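Local atomic coordinates of HTLV-2 integrase catalytic core domain (Human T-cell leukemia virus 2, PDB entry 6QBW), a protein that probably inserts viral DNA into the host genome, being the catalytic core domain of a retroviral integrase with an RNase H-like fold. Residues Val28-Phe33 and Gly103-Thr108; Ser34-Val39 and Thr138-Asn143. One frame throughout, in Å; residues are numbered along the deposited sequence.

Interaction 1: residues Val28-Phe33 and Gly103-Thr108; sequences VWVDTF and GLVERT
The carbonyl oxygen of L104, in the first turn of helix 104-122, takes two donors from T108: the backbone N and the hydroxyl OG1, each at 2.7 Å. The hydroxyl comes from above the carbonyl plane, 48° out of it, and this second bond fixes the rotation of T108 about its first torsion. OG1 lies anti to the carbonyl carbon of its own residue (chi1 -58°), turned back to L104 O, while the methyl CG2 points toward V28 CG1, 4.2 Å away. The centre of the contact is V30. Its CG1, in the crowded position between backbone N and carbonyl carbon, touches both L104 and V105, 3.5 Å from V105 CG1 and 4.0 Å from L104 CG, while its other methyl, CG2, touches T108 OG1. At the C-terminal end of the strand, L104 CD2 lies against the backbone of T32, 3.7 Å from T32 CA. D31 OD1 accepts from F33 N, which meets it from above the carboxylate plane, in an Asx turn; OD1 also takes S34 N, and OD2 accepts from N7 N. A bound calcium ion lies about 8 Å from the V105 side chain. The helix start lies across one face of the sheet, the axis of 104-108 running at 118° to that of strand 28-31, with L104 touching Q11 of strand 9-19 and T108 touching V37 of strand 37-42.

Interaction 2: residues Ser34-Val39 and Thr138-Asn143; sequences SGAVSV and TLNQLN
At the outer edge of the RNase H-like sheet, a side-chain amide pairs with the backbone of one strand residue, much as a neighbouring strand would. N140, near the C-terminal end of helix 128-142, receives V37 N on OD1 (2.8 Å) and donates from ND2 to V37 O (2.8 Å). The second bond is the straighter at the hydrogen, 161°, and ND2 reaches a lone pair of V37 O in the carbonyl plane, whereas V37 N stands 18° off the plane of the N140 carbonyl. Two bonds to one residue fix the rotation of the amide and which end is oxygen. N140 places CG beside its own backbone N (chi1 -73°), which carries the amide across to the strand. OD1 is also 3.5 Å from A36 CA. One residue earlier on the helix, L139 CD2 meets V37 CG2 at 4.0 Å, an apolar pair next to the polar one. Just before the strand, S34 OG accepts from A36 N in an ST turn and also bonds H156 ND1. L142 O hydrogen-bonds K63 NZ of the second subunit. Strand 37-42 has strand 22-31 on its other edge; L139 also packs on I111 and I112 of helix 104-122, and W153 of helix 152-156 touches N140.

Overall arrangement
The two contacts lie side by side, their centres 10 Å apart, on neighbouring antiparallel strands of one mixed sheet. Strand 22-31 (interaction 1) runs through the turn at 32-36 into strand 37-42 (interaction 2); W29 O and S38 N, and D31 N and A36 O, are probably hydrogen-bonded across the hairpin. The helical segments follow later in the same order, 103-108 and then 138-143, so the contacts interleave along the chain. Interaction 1 seats the start of helix 104-122 on a face of the sheet, while interaction 2 ties the end of helix 128-142 to its edge. Together they join the hairpin to two successive helices of the integrase catalytic core.

Interaction 1: residues Val28-Phe33 and Gly103-Thr108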
ATOM      1  N   VAL A  28       8.249  15.273  -6.590  1.00 51.06           N
ATOM      2  CA  VAL A  28       7.059  14.969  -7.395  1.00 51.29           C
ATOM      3  C   VAL A  28       7.410  14.203  -8.666  1.00 51.27           C
ATOM      4  O   VAL A  28       8.247  14.637  -9.446  1.00 51.43           O
ATOM      5  CB  VAL A  28       6.283  16.247  -7.773  1.00 50.94           C
ATOM      6  CG1 VAL A  28       5.068  15.907  -8.631  1.00 50.88           C
ATOM      7  CG2 VAL A  28       5.859  16.979  -6.513  1.00 51.20           C
ATOM      8  N   TRP A  29       6.748  13.065  -8.862  1.00 51.25           N
ATOM      9  CA  TRP A  29       6.960  12.237 -10.033  1.00 51.46           C
ATOM     10  C   TRP A  29       5.630  11.997 -10.721  1.00 51.56           C
ATOM     11  O   TRP A  29       4.731  11.402 -10.130  1.00 51.57           O
ATOM     12  CB  TRP A  29       7.596  10.910  -9.624  1.00 51.50           C
ATOM     13  CG  TRP A  29       8.955  11.087  -9.036  1.00 51.45           C
ATOM     14  CD1 TRP A  29       9.278  11.139  -7.709  1.00 51.38           C
ATOM     15  CD2 TRP A  29      10.179  11.266  -9.754  1.00 51.26           C
ATOM     16  NE1 TRP A  29      10.633  11.326  -7.557  1.00 51.59           N
ATOM     17  CE2 TRP A  29      11.209  11.407  -8.798  1.00 51.48           C
ATOM     18  CE3 TRP A  29      10.506  11.316 -11.113  1.00 51.04           C
ATOM     19  CZ2 TRP A  29      12.543  11.596  -9.160  1.00 51.44           C
ATOM     20  CZ3 TRP A  29      11.831  11.507 -11.473  1.00 51.13           C
ATOM     21  CH2 TRP A  29      12.835  11.645 -10.499  1.00 51.40           C
ATOM     22  N   VAL A  30       5.511  12.469 -11.961  1.00 51.52           N
ATOM     23  CA  VAL A  30       4.293  12.285 -12.750  1.00 51.73           C
ATOM     24  C   VAL A  30       4.613  11.571 -14.057  1.00 51.62           C
ATOM     25  O   VAL A  30       5.620  11.857 -14.707  1.00 51.68           O
ATOM     26  CB  VAL A  30       3.566  13.629 -13.044  1.00 52.10           C
ATOM     27  CG1 VAL A  30       4.418  14.559 -13.901  1.00 52.36           C
ATOM     28  CG2 VAL A  30       2.217  13.388 -13.721  1.00 51.97           C
ATOM     29  N   ASP A  31       3.742  10.643 -14.435  1.00 51.64           N
ATOM     30  CA  ASP A  31       3.853   9.944 -15.705  1.00 51.79           C
ATOM     31  C   ASP A  31       3.251  10.806 -16.811  1.00 51.77           C
ATOM     32  O   ASP A  31       2.146  11.323 -16.658  1.00 52.31           O
ATOM     33  CB  ASP A  31       3.124   8.609 -15.623  1.00 52.03           C
ATOM     34  CG  ASP A  31       3.218   7.816 -16.902  1.00 52.51           C
ATOM     35  OD1 ASP A  31       2.400   8.063 -17.814  1.00 52.99           O
ATOM     36  OD2 ASP A  31       4.105   6.939 -16.988  1.00 52.71           O
ATOM     37  N   THR A  32       3.970  10.940 -17.924  1.00 51.57           N
ATOM     38  CA  THR A  32       3.592  11.884 -18.984  1.00 51.40           C
ATOM     39  C   THR A  32       2.463  11.393 -19.897  1.00 51.17           C
ATOM     40  O   THR A  32       1.866  12.192 -20.620  1.00 51.23           O
ATOM     41  CB  THR A  32       4.797  12.279 -19.861  1.00 51.18           C
ATOM     42  OG1 THR A  32       5.309  11.124 -20.535  1.00 51.70           O
ATOM     43  CG2 THR A  32       5.890  12.912 -19.015  1.00 50.99           C
ATOM     44  N   PHE A  33       2.176  10.092 -19.863  1.00 50.95           N
ATOM     45  CA  PHE A  33       1.077   9.513 -20.642  1.00 50.58           C
ATOM     46  C   PHE A  33      -0.212   9.430 -19.819  1.00 50.38           C
ATOM     47  O   PHE A  33      -1.267   9.840 -20.282  1.00 50.25           O
ATOM     48  CB  PHE A  33       1.459   8.124 -21.153  1.00 50.48           C
ATOM     49  CG  PHE A  33       0.313   7.360 -21.747  1.00 50.59           C
ATOM     50  CD1 PHE A  33      -0.009   7.496 -23.085  1.00 50.71           C
ATOM     51  CD2 PHE A  33      -0.441   6.495 -20.965  1.00 50.91           C
ATOM     52  CE1 PHE A  33      -1.068   6.788 -23.631  1.00 50.87           C
ATOM     53  CE2 PHE A  33      -1.502   5.788 -21.502  1.00 50.90           C
ATOM     54  CZ  PHE A  33      -1.815   5.933 -22.840  1.00 50.91           C
ATOM     55  N   GLY A 103       4.227  23.505 -18.313  1.00 61.19           N
ATOM     56  CA  GLY A 103       4.853  22.216 -18.019  1.00 62.32           C
ATOM     57  C   GLY A 103       3.935  21.292 -17.236  1.00 62.76           C
ATOM     58  O   GLY A 103       3.055  21.758 -16.505  1.00 62.95           O
ATOM     59  N   LEU A 104       4.132  19.981 -17.388  1.00 63.10           N
ATOM     60  CA  LEU A 104       3.262  18.996 -16.731  1.00 63.27           C
ATOM     61  C   LEU A 104       3.541  18.918 -15.225  1.00 64.07           C
ATOM     62  O   LEU A 104       2.617  19.055 -14.419  1.00 64.29           O
ATOM     63  CB  LEU A 104       3.386  17.610 -17.384  1.00 62.70           C
ATOM     64  CG  LEU A 104       2.466  16.510 -16.823  1.00 62.55           C
ATOM     65  CD1 LEU A 104       0.995  16.880 -16.953  1.00 62.35           C
ATOM     66  CD2 LEU A 104       2.731  15.174 -17.500  1.00 62.22           C
ATOM     67  N   VAL A 105       4.801  18.699 -14.843  1.00 64.68           N
ATOM     68  CA  VAL A 105       5.177  18.735 -13.415  1.00 65.07           C
ATOM     69  C   VAL A 105       4.849  20.093 -12.792  1.00 64.67           C
ATOM     70  O   VAL A 105       4.471  20.167 -11.620  1.00 64.71           O
ATOM     71  CB  VAL A 105       6.672  18.395 -13.141  1.00 65.40           C
ATOM     72  CG1 VAL A 105       6.909  16.897 -13.247  1.00 65.56           C
ATOM     73  CG2 VAL A 105       7.622  19.170 -14.049  1.00 65.14           C
ATOM     74  N   GLU A 106       4.990  21.151 -13.591  1.00 63.74           N
ATOM     75  CA  GLU A 106       4.638  22.501 -13.171  1.00 62.97           C
ATOM     76  C   GLU A 106       3.159  22.576 -12.802  1.00 61.14           C
ATOM     77  O   GLU A 106       2.817  23.006 -11.705  1.00 60.69           O
ATOM     78  CB  GLU A 106       4.983  23.501 -14.283  1.00 64.18           C
ATOM     79  CG  GLU A 106       4.419  24.905 -14.117  1.00 65.24           C
ATOM     80  CD  GLU A 106       5.077  25.680 -12.994  1.00 66.08           C
ATOM     81  OE1 GLU A 106       5.369  25.070 -11.939  1.00 66.55           O
ATOM     82  OE2 GLU A 106       5.291  26.905 -13.171  1.00 66.27           O
ATOM     83  N   ARG A 107       2.289  22.147 -13.712  1.00 59.43           N
ATOM     84  CA  ARG A 107       0.849  22.119 -13.437  1.00 58.12           C
ATOM     85  C   ARG A 107       0.505  21.146 -12.321  1.00 55.80           C
ATOM     86  O   ARG A 107      -0.368  21.422 -11.502  1.00 54.89           O
ATOM     87  CB  ARG A 107       0.044  21.759 -14.690  1.00 58.85           C
ATOM     88  CG  ARG A 107      -0.172  22.928 -15.634  1.00 59.88           C
ATOM     89  CD  ARG A 107      -1.140  22.582 -16.755  1.00 60.59           C
ATOM     90  NE  ARG A 107      -0.822  21.303 -17.394  1.00 61.38           N
ATOM     91  CZ  ARG A 107       0.183  21.097 -18.247  1.00 61.84           C
ATOM     92  NH1 ARG A 107       1.014  22.084 -18.592  1.00 62.15           N
ATOM     93  NH2 ARG A 107       0.365  19.883 -18.760  1.00 61.97           N
ATOM     94  N   THR A 108       1.195  20.011 -12.297  1.00 54.29           N
ATOM     95  CA  THR A 108       0.938  18.973 -11.302  1.00 53.19           C
ATOM     96  C   THR A 108       1.260  19.472  -9.895  1.00 52.17           C
ATOM     97  O   THR A 108       0.503  19.214  -8.961  1.00 51.74           O
ATOM     98  CB  THR A 108       1.734  17.691 -11.612  1.00 53.09           C
ATOM     99  OG1 THR A 108       1.379  17.213 -12.919  1.00 53.30           O
ATOM    100  CG2 THR A 108       1.440  16.603 -10.587  1.00 52.94           C
TER

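Interaction 2: residues Ser34-Val39 and Thr138-Asn143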
ATOM      1  N   SER A  34      -0.127   8.881 -18.611  1.00 50.23           N
ATOM      2  CA  SER A  34      -1.308   8.670 -17.771  1.00 50.05           C
ATOM      3  C   SER A  34      -1.640   9.876 -16.894  1.00 50.00           C
ATOM      4  O   SER A  34      -2.803  10.100 -16.558  1.00 49.74           O
ATOM      5  CB  SER A  34      -1.102   7.444 -16.880  1.00 50.39           C
ATOM      6  OG  SER A  34      -0.052   7.649 -15.947  1.00 50.29           O
ATOM      7  N   GLY A  35      -0.615  10.641 -16.514  1.00 50.10           N
ATOM      8  CA  GLY A  35      -0.773  11.740 -15.566  1.00 49.86           C
ATOM      9  C   GLY A  35      -0.765  11.271 -14.121  1.00 50.10           C
ATOM     10  O   GLY A  35      -0.978  12.066 -13.213  1.00 50.21           O
ATOM     11  N   ALA A  36      -0.510   9.982 -13.896  1.00 50.33           N
ATOM     12  CA  ALA A  36      -0.486   9.432 -12.548  1.00 50.16           C
ATOM     13  C   ALA A  36       0.699  10.010 -11.791  1.00 50.33           C
ATOM     14  O   ALA A  36       1.763  10.242 -12.368  1.00 50.19           O
ATOM     15  CB  ALA A  36      -0.403   7.920 -12.597  1.00 50.38           C
ATOM     16  N   VAL A  37       0.510  10.227 -10.496  1.00 50.61           N
ATOM     17  CA  VAL A  37       1.445  11.002  -9.690  1.00 50.83           C
ATOM     18  C   VAL A  37       1.861  10.270  -8.421  1.00 50.59           C
ATOM     19  O   VAL A  37       1.047   9.608  -7.785  1.00 49.95           O
ATOM     20  CB  VAL A  37       0.804  12.337  -9.273  1.00 51.37           C
ATOM     21  CG1 VAL A  37       1.711  13.106  -8.329  1.00 51.90           C
ATOM     22  CG2 VAL A  37       0.492  13.179 -10.498  1.00 51.73           C
ATOM     23  N   SER A  38       3.138  10.405  -8.068  1.00 50.75           N
ATOM     24  CA  SER A  38       3.632  10.101  -6.726  1.00 50.85           C
ATOM     25  C   SER A  38       4.233  11.369  -6.124  1.00 50.83           C
ATOM     26  O   SER A  38       4.917  12.127  -6.817  1.00 50.17           O
ATOM     27  CB  SER A  38       4.690   8.999  -6.773  1.00 50.81           C
ATOM     28  OG  SER A  38       5.180   8.705  -5.475  1.00 50.88           O
ATOM     29  N   VAL A  39       3.970  11.595  -4.836  1.00 51.72           N
ATOM     30  CA  VAL A  39       4.501  12.757  -4.102  1.00 52.34           C
ATOM     31  C   VAL A  39       5.048  12.300  -2.755  1.00 52.80           C
ATOM     32  O   VAL A  39       4.391  11.541  -2.044  1.00 52.93           O
ATOM     33  CB  VAL A  39       3.412  13.839  -3.859  1.00 51.87           C
ATOM     34  CG1 VAL A  39       3.938  14.966  -2.983  1.00 51.63           C
ATOM     35  CG2 VAL A  39       2.907  14.397  -5.179  1.00 51.81           C
ATOM     36  N   THR A 138      -7.015  11.783  -4.077  1.00 50.03           N
ATOM     37  CA  THR A 138      -8.008  12.579  -4.799  1.00 49.69           C
ATOM     38  C   THR A 138      -7.577  12.769  -6.255  1.00 49.78           C
ATOM     39  O   THR A 138      -8.388  12.669  -7.175  1.00 49.52           O
ATOM     40  CB  THR A 138      -8.227  13.964  -4.154  1.00 49.18           C
ATOM     41  OG1 THR A 138      -8.647  13.808  -2.795  1.00 48.63           O
ATOM     42  CG2 THR A 138      -9.288  14.750  -4.908  1.00 49.01           C
ATOM     43  N   LEU A 139      -6.291  13.035  -6.451  1.00 49.84           N
ATOM     44  CA  LEU A 139      -5.771  13.320  -7.772  1.00 49.99           C
ATOM     45  C   LEU A 139      -5.738  12.065  -8.632  1.00 50.06           C
ATOM     46  O   LEU A 139      -6.269  12.054  -9.741  1.00 49.71           O
ATOM     47  CB  LEU A 139      -4.370  13.926  -7.667  1.00 50.35           C
ATOM     48  CG  LEU A 139      -3.750  14.453  -8.958  1.00 50.19           C
ATOM     49  CD1 LEU A 139      -4.735  15.357  -9.677  1.00 50.56           C
ATOM     50  CD2 LEU A 139      -2.456  15.190  -8.656  1.00 50.12           C
ATOM     51  N   ASN A 140      -5.130  11.003  -8.116  1.00 50.47           N
ATOM     52  CA  ASN A 140      -4.940   9.790  -8.909  1.00 50.95           C
ATOM     53  C   ASN A 140      -6.226   9.008  -9.167  1.00 51.66           C
ATOM     54  O   ASN A 140      -6.450   8.541 -10.287  1.00 51.10           O
ATOM     55  CB  ASN A 140      -3.901   8.875  -8.253  1.00 50.70           C
ATOM     56  CG  ASN A 140      -2.487   9.398  -8.397  1.00 50.18           C
ATOM     57  OD1 ASN A 140      -2.118   9.931  -9.441  1.00 49.48           O
ATOM     58  ND2 ASN A 140      -1.680   9.233  -7.350  1.00 49.58           N
ATOM     59  N   GLN A 141      -7.066   8.874  -8.140  1.00 53.31           N
ATOM     60  CA  GLN A 141      -8.168   7.905  -8.166  1.00 55.53           C
ATOM     61  C   GLN A 141      -9.571   8.505  -8.058  1.00 56.57           C
ATOM     62  O   GLN A 141     -10.561   7.805  -8.280  1.00 57.02           O
ATOM     63  CB  GLN A 141      -7.948   6.869  -7.065  1.00 56.34           C
ATOM     64  CG  GLN A 141      -6.477   6.515  -6.938  1.00 57.66           C
ATOM     65  CD  GLN A 141      -6.208   5.282  -6.117  1.00 59.08           C
ATOM     66  OE1 GLN A 141      -6.851   4.242  -6.301  1.00 60.18           O
ATOM     67  NE2 GLN A 141      -5.225   5.377  -5.214  1.00 59.58           N
ATOM     68  N   LEU A 142      -9.669   9.791  -7.747  1.00 57.43           N
ATOM     69  CA  LEU A 142     -10.970  10.422  -7.621  1.00 58.35           C
ATOM     70  C   LEU A 142     -11.279  11.346  -8.794  1.00 59.62           C
ATOM     71  O   LEU A 142     -12.404  11.341  -9.303  1.00 60.14           O
ATOM     72  CB  LEU A 142     -11.052  11.175  -6.301  1.00 58.07           C
ATOM     73  CG  LEU A 142     -12.451  11.408  -5.753  1.00 57.84           C
ATOM     74  CD1 LEU A 142     -13.242  10.113  -5.627  1.00 57.72           C
ATOM     75  CD2 LEU A 142     -12.330  12.100  -4.408  1.00 58.15           C
ATOM     76  N   ASN A 143     -10.294  12.136  -9.219  1.00 60.91           N
ATOM     77  CA  ASN A 143     -10.466  13.018 -10.374  1.00 62.03           C
ATOM     78  C   ASN A 143     -10.665  12.205 -11.645  1.00 62.91           C
ATOM     79  O   ASN A 143      -9.828  11.382 -11.999  1.00 62.39           O
ATOM     80  CB  ASN A 143      -9.260  13.946 -10.552  1.00 62.22           C
ATOM     81  CG  ASN A 143      -9.173  15.009  -9.476  1.00 62.46           C
ATOM     82  OD1 ASN A 143      -9.749  14.872  -8.398  1.00 63.06           O
ATOM     83  ND2 ASN A 143      -8.443  16.077  -9.763  1.00 62.51           N
TER